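Local coordinates for 5-Carboxyvanillate Decarboxylase (Novosphingobium aromaticivorans, PDB 4QRN), which probably catalyses the manganese-dependent, non-oxidative removal of a carboxylate group from the aromatic ring of 5-carboxyvanillate, as a member of the amidohydrolase superfamily, at residues G151-Q156 and R163-G168; P195-L200 and Q205-H210. One frame throughout, in Å; residues are numbered along the deposited sequence.

Overall arrangement
Both contacts are buried and pack helices of an amidohydrolase barrel against its loops and parallel strands, on the same side of the chain's centre and with their own centres about 9 Å apart. They follow in series along the chain: contact 1 sets the loop after strand 147-149 on helix 158-170, and contact 2 sets helix 194-203 on the chain entering strand 207-209. Helices 158-170 and 194-203 are neighbours, and Ile-165 CD1 packs 3.9 Å from Ala-199 CB. Contact 1 is the smaller and borders a charged cluster; contact 2 is mostly leucine and phenylalanine packing, yet its second segment ends in His-210, which binds the manganese.

Contact 1: residues G151-Q156 and R163-G168; sequences GTVAPQ and REIHRG
Glu-164 and Ile-165 face Val-153 across a small, buried seam within one beta-alpha unit of the amidohydrolase barrel, where helix 158-170 returns beside the loop that follows strand 147-149. Glu-164 comes first and directs its CB at the loop. Its CG, anti to the backbone N (chi1 -166°), is thereby placed beside the loop backbone, 4.1 Å from Thr-152 O; the bend at chi2 then turns the carboxylate back toward Arg-167 of its own helix. CB of Glu-164 also comes within 4.4 Å of Val-153 CG1. The amide ND2 of Asn-133, on helix 122-142, bonds both Thr-152 O and Glu-164 OE2 and so ties the two sides together where they share no direct hydrogen bond. Ile-165 supplies the apolar half: although its CB runs alongside the loop, the CG1 branch reaches in, 4.2 Å from Val-153 CG1. Ile-177 of the adjacent strand touches both of these side chains. One turn after Glu-164, Arg-167 grips the carboxylate side-on. Its NE meets Glu-164 OE1 at 2.9 Å, from well above the carboxylate plane, while both acceptors lie close to the guanidinium plane. The second arm of the grip is a salt bridge, Arg-167 NH1 to Glu-164 OE2 at 2.8 Å, nearly straight at 166° and on the syn side of the oxygen, though tilted 28° from the carboxylate plane. NH2 of Arg-167 turns to Asp-134, so the arginine is shared by two acids. With an alanine in place of Glu-164, the Arg-167 guanidinium would probably lose its carboxylate mate in the same helix, and Asn-133 ND2 one of its acceptors. Gly-168 ends the segment opposite Gly-151, its N bonded to Glu-164 O at 2.8 Å.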
ATOM      1  N   GLY A 151      22.506  -0.214  14.711  1.00  7.86           N
ATOM      2  CA  GLY A 151      23.175   1.043  14.437  1.00  8.47           C
ATOM      3  C   GLY A 151      22.404   1.941  13.492  1.00  7.97           C
ATOM      4  O   GLY A 151      21.574   1.483  12.688  1.00  7.60           O
ATOM      5  N   THR A 152      22.732   3.232  13.577  1.00  8.30           N
ATOM      6  CA  THR A 152      22.255   4.242  12.640  1.00  8.24           C
ATOM      7  C   THR A 152      23.415   4.694  11.764  1.00  7.57           C
ATOM      8  O   THR A 152      24.569   4.724  12.226  1.00  9.45           O
ATOM      9  CB  THR A 152      21.597   5.438  13.406  1.00  8.89           C
ATOM     10  OG1 THR A 152      20.608   6.070  12.598  1.00  8.85           O
ATOM     11  CG2 THR A 152      22.594   6.489  13.869  1.00  9.74           C
ATOM     12  N   VAL A 153      23.126   5.013  10.509  1.00  8.05           N
ATOM     13  CA  VAL A 153      24.175   5.405   9.582  1.00  8.51           C
ATOM     14  C   VAL A 153      23.772   6.684   8.832  1.00  8.70           C
ATOM     15  O   VAL A 153      22.744   7.297   9.109  1.00  9.90           O
ATOM     16  CB  VAL A 153      24.593   4.241   8.625  1.00  9.08           C
ATOM     17  CG1 VAL A 153      25.130   3.053   9.429  1.00  9.74           C
ATOM     18  CG2 VAL A 153      23.451   3.812   7.699  1.00  9.69           C
ATOM     19  N   ALA A 154      24.637   7.093   7.902  1.00  8.94           N
ATOM     20  CA  ALA A 154      24.462   8.328   7.149  1.00  9.19           C
ATOM     21  C   ALA A 154      24.686   7.996   5.686  1.00  9.26           C
ATOM     22  O   ALA A 154      25.785   8.158   5.178  1.00  9.86           O
ATOM     23  CB  ALA A 154      25.446   9.407   7.643  1.00 10.38           C
ATOM     24  N   PRO A 155      23.654   7.493   4.989  1.00  9.77           N
ATOM     25  CA  PRO A 155      23.850   6.994   3.622  1.00 10.59           C
ATOM     26  C   PRO A 155      24.288   8.070   2.658  1.00 11.28           C
ATOM     27  O   PRO A 155      24.756   7.739   1.569  1.00 13.06           O
ATOM     28  CB  PRO A 155      22.484   6.410   3.259  1.00 10.57           C
ATOM     29  CG  PRO A 155      21.878   6.054   4.592  1.00 10.33           C
ATOM     30  CD  PRO A 155      22.288   7.199   5.472  1.00  9.75           C
ATOM     31  N   GLN A 156      24.155   9.337   3.039  1.00 11.31           N
ATOM     32  CA  GLN A 156      24.793  10.410   2.282  0.55 12.43           C
ATOM     33  C   GLN A 156      26.281  10.156   2.076  1.00 11.78           C
ATOM     34  O   GLN A 156      26.879  10.662   1.118  1.00 12.79           O
ATOM     35  CB  GLN A 156      24.773  11.751   3.040  0.55 13.21           C
ATOM     36  CG  GLN A 156      23.481  12.292   3.573  0.55 11.66           C
ATOM     37  CD  GLN A 156      23.218  11.886   5.015  0.55 10.09           C
ATOM     38  OE1 GLN A 156      23.201  10.700   5.341  0.55  9.79           O
ATOM     39  NE2 GLN A 156      22.981  12.872   5.885  0.55 10.25           N
ATOM     40  N   ARG A 163      31.993   1.735   7.154  1.00  9.81           N
ATOM     41  CA  ARG A 163      32.873   1.679   8.322  1.00 10.31           C
ATOM     42  C   ARG A 163      32.084   1.606   9.624  1.00  9.60           C
ATOM     43  O   ARG A 163      32.497   0.901  10.557  1.00 10.20           O
ATOM     44  CB  ARG A 163      33.846   2.875   8.362  1.00 11.61           C
ATOM     45  CG  ARG A 163      34.801   2.874   7.184  1.00 13.24           C
ATOM     46  CD  ARG A 163      35.911   3.914   7.294  1.00 15.04           C
ATOM     47  NE  ARG A 163      35.484   5.318   7.385  1.00 16.03           N
ATOM     48  CZ  ARG A 163      35.274   6.136   6.346  1.00 16.48           C
ATOM     49  NH1 ARG A 163      35.344   5.699   5.091  1.00 17.19           N
ATOM     50  NH2 ARG A 163      34.948   7.405   6.566  1.00 17.05           N
ATOM     51  N   GLU A 164      30.954   2.306   9.686  1.00  9.34           N
ATOM     52  CA  GLU A 164      30.146   2.339  10.899  1.00  9.53           C
ATOM     53  C   GLU A 164      29.372   1.027  11.106  1.00  9.42           C
ATOM     54  O   GLU A 164      29.133   0.627  12.254  1.00 10.32           O
ATOM     55  CB  GLU A 164      29.213   3.554  10.866  1.00 10.27           C
ATOM     56  CG  GLU A 164      28.562   3.873  12.221  1.00 10.42           C
ATOM     57  CD  GLU A 164      29.512   4.487  13.261  1.00 10.27           C
ATOM     58  OE1 GLU A 164      30.760   4.499  13.075  1.00 11.39           O
ATOM     59  OE2 GLU A 164      28.989   4.971  14.297  1.00 10.92           O
ATOM     60  N   ILE A 165      28.983   0.365  10.017  1.00  9.12           N
ATOM     61  CA  ILE A 165      28.412  -0.973  10.106  1.00  8.96           C
ATOM     62  C   ILE A 165      29.445  -1.912  10.752  1.00  8.87           C
ATOM     63  O   ILE A 165      29.122  -2.673  11.672  1.00  9.13           O
ATOM     64  CB  ILE A 165      28.007  -1.452   8.711  1.00  9.13           C
ATOM     65  CG1 ILE A 165      26.762  -0.675   8.248  1.00  9.52           C
ATOM     66  CG2 ILE A 165      27.753  -2.966   8.685  1.00 10.27           C
ATOM     67  CD1 ILE A 165      26.523  -0.758   6.758  1.00 10.07           C
ATOM     68  N   HIS A 166      30.692  -1.842  10.298  1.00  9.15           N
ATOM     69  CA  HIS A 166      31.742  -2.648  10.907  1.00  9.18           C
ATOM     70  C   HIS A 166      31.995  -2.271  12.354  1.00  9.37           C
ATOM     71  O   HIS A 166      32.147  -3.147  13.197  1.00 10.40           O
ATOM     72  CB  HIS A 166      33.006  -2.544  10.064  1.00 10.41           C
ATOM     73  CG  HIS A 166      32.994  -3.493   8.910  1.00 11.32           C
ATOM     74  ND1 HIS A 166      33.335  -4.826   9.053  1.00 12.82           N
ATOM     75  CD2 HIS A 166      32.681  -3.316   7.604  1.00 12.42           C
ATOM     76  CE1 HIS A 166      33.225  -5.428   7.884  1.00 12.87           C
ATOM     77  NE2 HIS A 166      32.829  -4.538   6.988  1.00 12.39           N
ATOM     78  N   ARG A 167      32.037  -0.979  12.660  1.00  9.53           N
ATOM     79  CA  ARG A 167      32.295  -0.559  14.033  1.00  9.79           C
ATOM     80  C   ARG A 167      31.174  -1.039  14.953  1.00  9.50           C
ATOM     81  O   ARG A 167      31.421  -1.522  16.053  1.00 10.07           O
ATOM     82  CB  ARG A 167      32.459   0.954  14.117  1.00 10.71           C
ATOM     83  CG  ARG A 167      32.954   1.408  15.473  1.00 11.07           C
ATOM     84  CD  ARG A 167      33.161   2.912  15.533  1.00 11.60           C
ATOM     85  NE  ARG A 167      31.919   3.681  15.658  1.00 11.29           N
ATOM     86  CZ  ARG A 167      31.409   4.144  16.804  1.00 11.06           C
ATOM     87  NH1 ARG A 167      30.301   4.864  16.769  1.00 10.95           N
ATOM     88  NH2 ARG A 167      31.984   3.870  17.981  1.00 11.59           N
ATOM     89  N   GLY A 168      29.931  -0.917  14.497  1.00 10.01           N
ATOM     90  CA  GLY A 168      28.808  -1.360  15.303  1.00 10.43           C
ATOM     91  C   GLY A 168      28.857  -2.849  15.589  1.00 10.30           C
ATOM     92  O   GLY A 168      28.627  -3.291  16.707  1.00 10.84           O
TER

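Contact 2: residues P195-L200 and Q205-H210; sequences PIFRAL and QPLYIH. With MN (manganese (II) ion), chain E; 1DF (4-hydroxy-3-methoxy-5-nitrobenzoic acid), chain F.
Leu-200 and Leu-207 carry the apolar part of this contact between helix 194-203 and strand 207-209, two elements of a beta-alpha-beta unit. Leu-200 CD1 sits 3.8 Å from Leu-207 CB, and its CD2 lies over the backbone at Gln-205 O, 3.7 Å away. With CG anti to the backbone N (chi1 170°), Leu-207 brings its CD2 obliquely to the ring of Phe-197, 3.9 Å from CE1. A single hydrogen bond crosses the contact: Gln-205 N to Leu-200 O, 3.1 Å and fairly straight at 159°. It spans five residues and closes the turn by which the chain leaves the helix. Metal bonding belongs to the C-terminal end of the segment, where His-210 NE2 binds manganese at 2.2 Å. The inhibitor chelates the same ion through its phenolic oxygen O3 and nitro oxygen O11, each 2.1 Å from the metal. Water 1, Glu-41 and Asp-336 complete a shell of six donor atoms, and Tyr-208 OH, bonded to Glu-41 OE1, forms part of the second shell. Strand 207-209 lies between parallel strands 177-179 and 259-261, with helix 194-203 packed outside it; Leu-200 and Leu-207 both touch Ile-177, and Phe-197 reaches Leu-245 of helix 233-248.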
ATOM      1  N   PRO A 195      28.295   0.383  -1.218  1.00 10.35           N
ATOM      2  CA  PRO A 195      29.165   0.058  -0.080  1.00 10.03           C
ATOM      3  C   PRO A 195      28.426  -0.384   1.178  1.00  9.82           C
ATOM      4  O   PRO A 195      28.990  -1.151   1.969  1.00  9.30           O
ATOM      5  CB  PRO A 195      29.945   1.359   0.144  1.00 10.25           C
ATOM      6  CG  PRO A 195      30.037   1.963  -1.245  1.00 11.15           C
ATOM      7  CD  PRO A 195      28.660   1.686  -1.821  1.00 10.42           C
ATOM      8  N   ILE A 196      27.208   0.099   1.383  1.00  8.91           N
ATOM      9  CA  ILE A 196      26.453  -0.283   2.551  1.00  8.86           C
ATOM     10  C   ILE A 196      26.107  -1.779   2.474  1.00  8.36           C
ATOM     11  O   ILE A 196      26.256  -2.497   3.475  1.00  8.63           O
ATOM     12  CB  ILE A 196      25.186   0.584   2.636  1.00  9.33           C
ATOM     13  CG1 ILE A 196      25.580   2.009   3.056  1.00 10.86           C
ATOM     14  CG2 ILE A 196      24.124  -0.054   3.569  1.00  9.42           C
ATOM     15  CD1 ILE A 196      24.458   3.041   2.894  1.00 11.81           C
ATOM     16  N   PHE A 197      25.651  -2.242   1.313  1.00  8.67           N
ATOM     17  CA  PHE A 197      25.348  -3.653   1.155  1.00  8.34           C
ATOM     18  C   PHE A 197      26.577  -4.524   1.262  1.00  8.10           C
ATOM     19  O   PHE A 197      26.518  -5.583   1.875  1.00  8.70           O
ATOM     20  CB  PHE A 197      24.587  -3.888  -0.141  1.00  8.89           C
ATOM     21  CG  PHE A 197      23.234  -3.233  -0.118  1.00  8.46           C
ATOM     22  CD1 PHE A 197      22.250  -3.730   0.711  1.00  8.82           C
ATOM     23  CD2 PHE A 197      22.965  -2.101  -0.861  1.00  9.62           C
ATOM     24  CE1 PHE A 197      20.998  -3.141   0.779  1.00  9.16           C
ATOM     25  CE2 PHE A 197      21.717  -1.486  -0.796  1.00  9.45           C
ATOM     26  CZ  PHE A 197      20.727  -2.006   0.020  1.00  9.37           C
ATOM     27  N   ARG A 198      27.698  -4.094   0.700  1.00  8.34           N
ATOM     28  CA  ARG A 198      28.934  -4.862   0.815  1.00  8.96           C
ATOM     29  C   ARG A 198      29.272  -5.059   2.294  1.00  8.52           C
ATOM     30  O   ARG A 198      29.651  -6.163   2.711  1.00  8.96           O
ATOM     31  CB  ARG A 198      30.078  -4.160   0.092  1.00  9.36           C
ATOM     32  CG  ARG A 198      29.984  -4.264  -1.436  1.00 10.34           C
ATOM     33  CD  ARG A 198      30.408  -5.609  -2.024  1.00 11.02           C
ATOM     34  NE  ARG A 198      31.836  -5.820  -1.807  1.00 10.23           N
ATOM     35  CZ  ARG A 198      32.795  -5.247  -2.526  1.00  9.54           C
ATOM     36  NH1 ARG A 198      32.481  -4.518  -3.591  1.00 10.17           N
ATOM     37  NH2 ARG A 198      34.069  -5.428  -2.187  1.00 10.57           N
ATOM     38  N   ALA A 199      29.136  -4.011   3.096  1.00  8.43           N
ATOM     39  CA  ALA A 199      29.477  -4.102   4.507  1.00  8.89           C
ATOM     40  C   ALA A 199      28.523  -5.014   5.271  1.00  8.72           C
ATOM     41  O   ALA A 199      28.965  -5.786   6.120  1.00  9.10           O
ATOM     42  CB  ALA A 199      29.516  -2.705   5.135  1.00  9.23           C
ATOM     43  N   LEU A 200      27.223  -4.924   4.984  1.00  8.33           N
ATOM     44  CA  LEU A 200      26.251  -5.797   5.644  1.00  8.97           C
ATOM     45  C   LEU A 200      26.548  -7.262   5.380  1.00  9.01           C
ATOM     46  O   LEU A 200      26.436  -8.083   6.281  1.00  9.58           O
ATOM     47  CB  LEU A 200      24.826  -5.465   5.168  1.00 10.01           C
ATOM     48  CG  LEU A 200      24.280  -4.142   5.689  1.00 11.26           C
ATOM     49  CD1 LEU A 200      23.066  -3.696   4.854  1.00 12.78           C
ATOM     50  CD2 LEU A 200      23.921  -4.314   7.150  1.00 12.67           C
ATOM     51  N   GLN A 205      24.970  -9.246   8.694  1.00  8.81           N
ATOM     52  CA  GLN A 205      23.909  -8.740   9.543  1.00  8.98           C
ATOM     53  C   GLN A 205      22.746  -8.252   8.700  1.00  8.24           C
ATOM     54  O   GLN A 205      22.940  -7.852   7.545  1.00  8.95           O
ATOM     55  CB  GLN A 205      24.411  -7.604  10.419  1.00  9.73           C
ATOM     56  CG  GLN A 205      25.357  -8.103  11.480  1.00 10.30           C
ATOM     57  CD  GLN A 205      25.754  -7.029  12.461  1.00 10.66           C
ATOM     58  OE1 GLN A 205      25.719  -5.846  12.136  1.00 11.25           O
ATOM     59  NE2 GLN A 205      26.139  -7.432  13.682  1.00 11.05           N
ATOM     60  N   PRO A 206      21.550  -8.244   9.295  1.00  8.35           N
ATOM     61  CA  PRO A 206      20.375  -7.756   8.571  1.00  8.41           C
ATOM     62  C   PRO A 206      20.303  -6.248   8.542  1.00  8.00           C
ATOM     63  O   PRO A 206      20.796  -5.542   9.438  1.00  8.60           O
ATOM     64  CB  PRO A 206      19.213  -8.305   9.404  1.00  9.00           C
ATOM     65  CG  PRO A 206      19.791  -8.365  10.806  1.00  9.78           C
ATOM     66  CD  PRO A 206      21.202  -8.793  10.620  1.00  9.37           C
ATOM     67  N   LEU A 207      19.634  -5.773   7.497  1.00  8.17           N
ATOM     68  CA  LEU A 207      19.229  -4.393   7.350  1.00  8.03           C
ATOM     69  C   LEU A 207      17.755  -4.285   7.670  1.00  7.24           C
ATOM     70  O   LEU A 207      16.949  -4.978   7.033  1.00  8.30           O
ATOM     71  CB  LEU A 207      19.439  -3.968   5.898  1.00  8.41           C
ATOM     72  CG  LEU A 207      18.837  -2.619   5.519  1.00  9.09           C
ATOM     73  CD1 LEU A 207      19.429  -1.457   6.358  1.00  9.72           C
ATOM     74  CD2 LEU A 207      19.031  -2.361   4.040  1.00 10.29           C
ATOM     75  N   TYR A 208      17.373  -3.424   8.611  1.00  6.89           N
ATOM     76  CA  TYR A 208      15.958  -3.113   8.842  1.00  6.64           C
ATOM     77  C   TYR A 208      15.657  -1.812   8.085  1.00  6.44           C
ATOM     78  O   TYR A 208      16.259  -0.770   8.385  1.00  7.16           O
ATOM     79  CB  TYR A 208      15.718  -2.959  10.351  1.00  7.22           C
ATOM     80  CG  TYR A 208      14.270  -3.160  10.789  1.00  7.43           C
ATOM     81  CD1 TYR A 208      13.248  -2.302  10.388  1.00  8.53           C
ATOM     82  CD2 TYR A 208      13.922  -4.226  11.606  1.00  7.19           C
ATOM     83  CE1 TYR A 208      11.925  -2.504  10.797  1.00  8.46           C
ATOM     84  CE2 TYR A 208      12.619  -4.417  12.041  1.00  8.06           C
ATOM     85  CZ  TYR A 208      11.626  -3.551  11.639  1.00  7.51           C
ATOM     86  OH  TYR A 208      10.338  -3.768  12.071  1.00  8.06           O
ATOM     87  N   ILE A 209      14.775  -1.874   7.083  1.00  6.14           N
ATOM     88  CA  ILE A 209      14.351  -0.645   6.406  1.00  6.63           C
ATOM     89  C   ILE A 209      13.090  -0.190   7.115  1.00  6.45           C
ATOM     90  O   ILE A 209      12.018  -0.783   6.965  1.00  7.63           O
ATOM     91  CB  ILE A 209      14.126  -0.806   4.905  1.00  7.67           C
ATOM     92  CG1 ILE A 209      15.402  -1.295   4.233  1.00  8.50           C
ATOM     93  CG2 ILE A 209      13.719   0.564   4.320  1.00  8.74           C
ATOM     94  CD1 ILE A 209      15.290  -1.497   2.727  1.00 10.21           C
ATOM     95  N   HIS A 210      13.254   0.831   7.950  1.00  6.65           N
ATOM     96  CA  HIS A 210      12.172   1.413   8.722  1.00  6.83           C
ATOM     97  C   HIS A 210      11.548   2.557   7.920  1.00  6.18           C
ATOM     98  O   HIS A 210      12.236   3.193   7.116  1.00  6.87           O
ATOM     99  CB  HIS A 210      12.773   1.970  10.016  1.00  7.49           C
ATOM    100  CG  HIS A 210      11.750   2.469  10.986  1.00  7.53           C
ATOM    101  ND1 HIS A 210      11.191   3.719  10.900  1.00  7.68           N
ATOM    102  CD2 HIS A 210      11.170   1.864  12.054  1.00  8.21           C
ATOM    103  CE1 HIS A 210      10.291   3.852  11.869  1.00  7.86           C
ATOM    104  NE2 HIS A 210      10.276   2.750  12.601  1.00  8.26           N
TER
HETATM  105 MN    MN E 401       8.737   2.318  14.155  0.73  7.98          MN
HETATM  106  C1  1DF F 402       5.344   6.786  14.163  0.91  7.13           C
HETATM  107  CO1 1DF F 402       5.205   5.442  13.964  0.91  7.49           C
HETATM  108  CO2 1DF F 402       6.632   7.362  14.098  0.91  7.25           C
HETATM  109  CM1 1DF F 402       6.419   4.694  13.801  0.91  7.35           C
HETATM  110  CM2 1DF F 402       7.771   6.583  14.080  0.91  7.21           C
HETATM  111  OM  1DF F 402       9.040   7.088  14.066  0.91  7.81           O
HETATM  112  CZ  1DF F 402       7.691   5.198  14.055  0.91  6.97           C
HETATM  113  CC  1DF F 402       4.175   7.676  14.369  0.91  7.68           C
HETATM  114  CV  1DF F 402       9.183   8.487  13.817  0.91  8.43           C
HETATM  115  O1  1DF F 402       3.119   7.169  14.933  0.91  8.13           O
HETATM  116  O2  1DF F 402       4.260   8.859  14.019  0.91  8.02           O
HETATM  117  O3  1DF F 402       8.733   4.434  14.208  0.91  7.96           O
HETATM  118  N   1DF F 402       6.240   3.373  13.105  0.91 10.98           N
HETATM  119  O11 1DF F 402       7.170   2.691  12.777  0.91 12.10           O
HETATM  120  O22 1DF F 402       5.073   3.075  12.728  0.91 12.55           O
HETATM  121  O   HOH W   1      10.290   2.029  15.671  1.00 10.09           O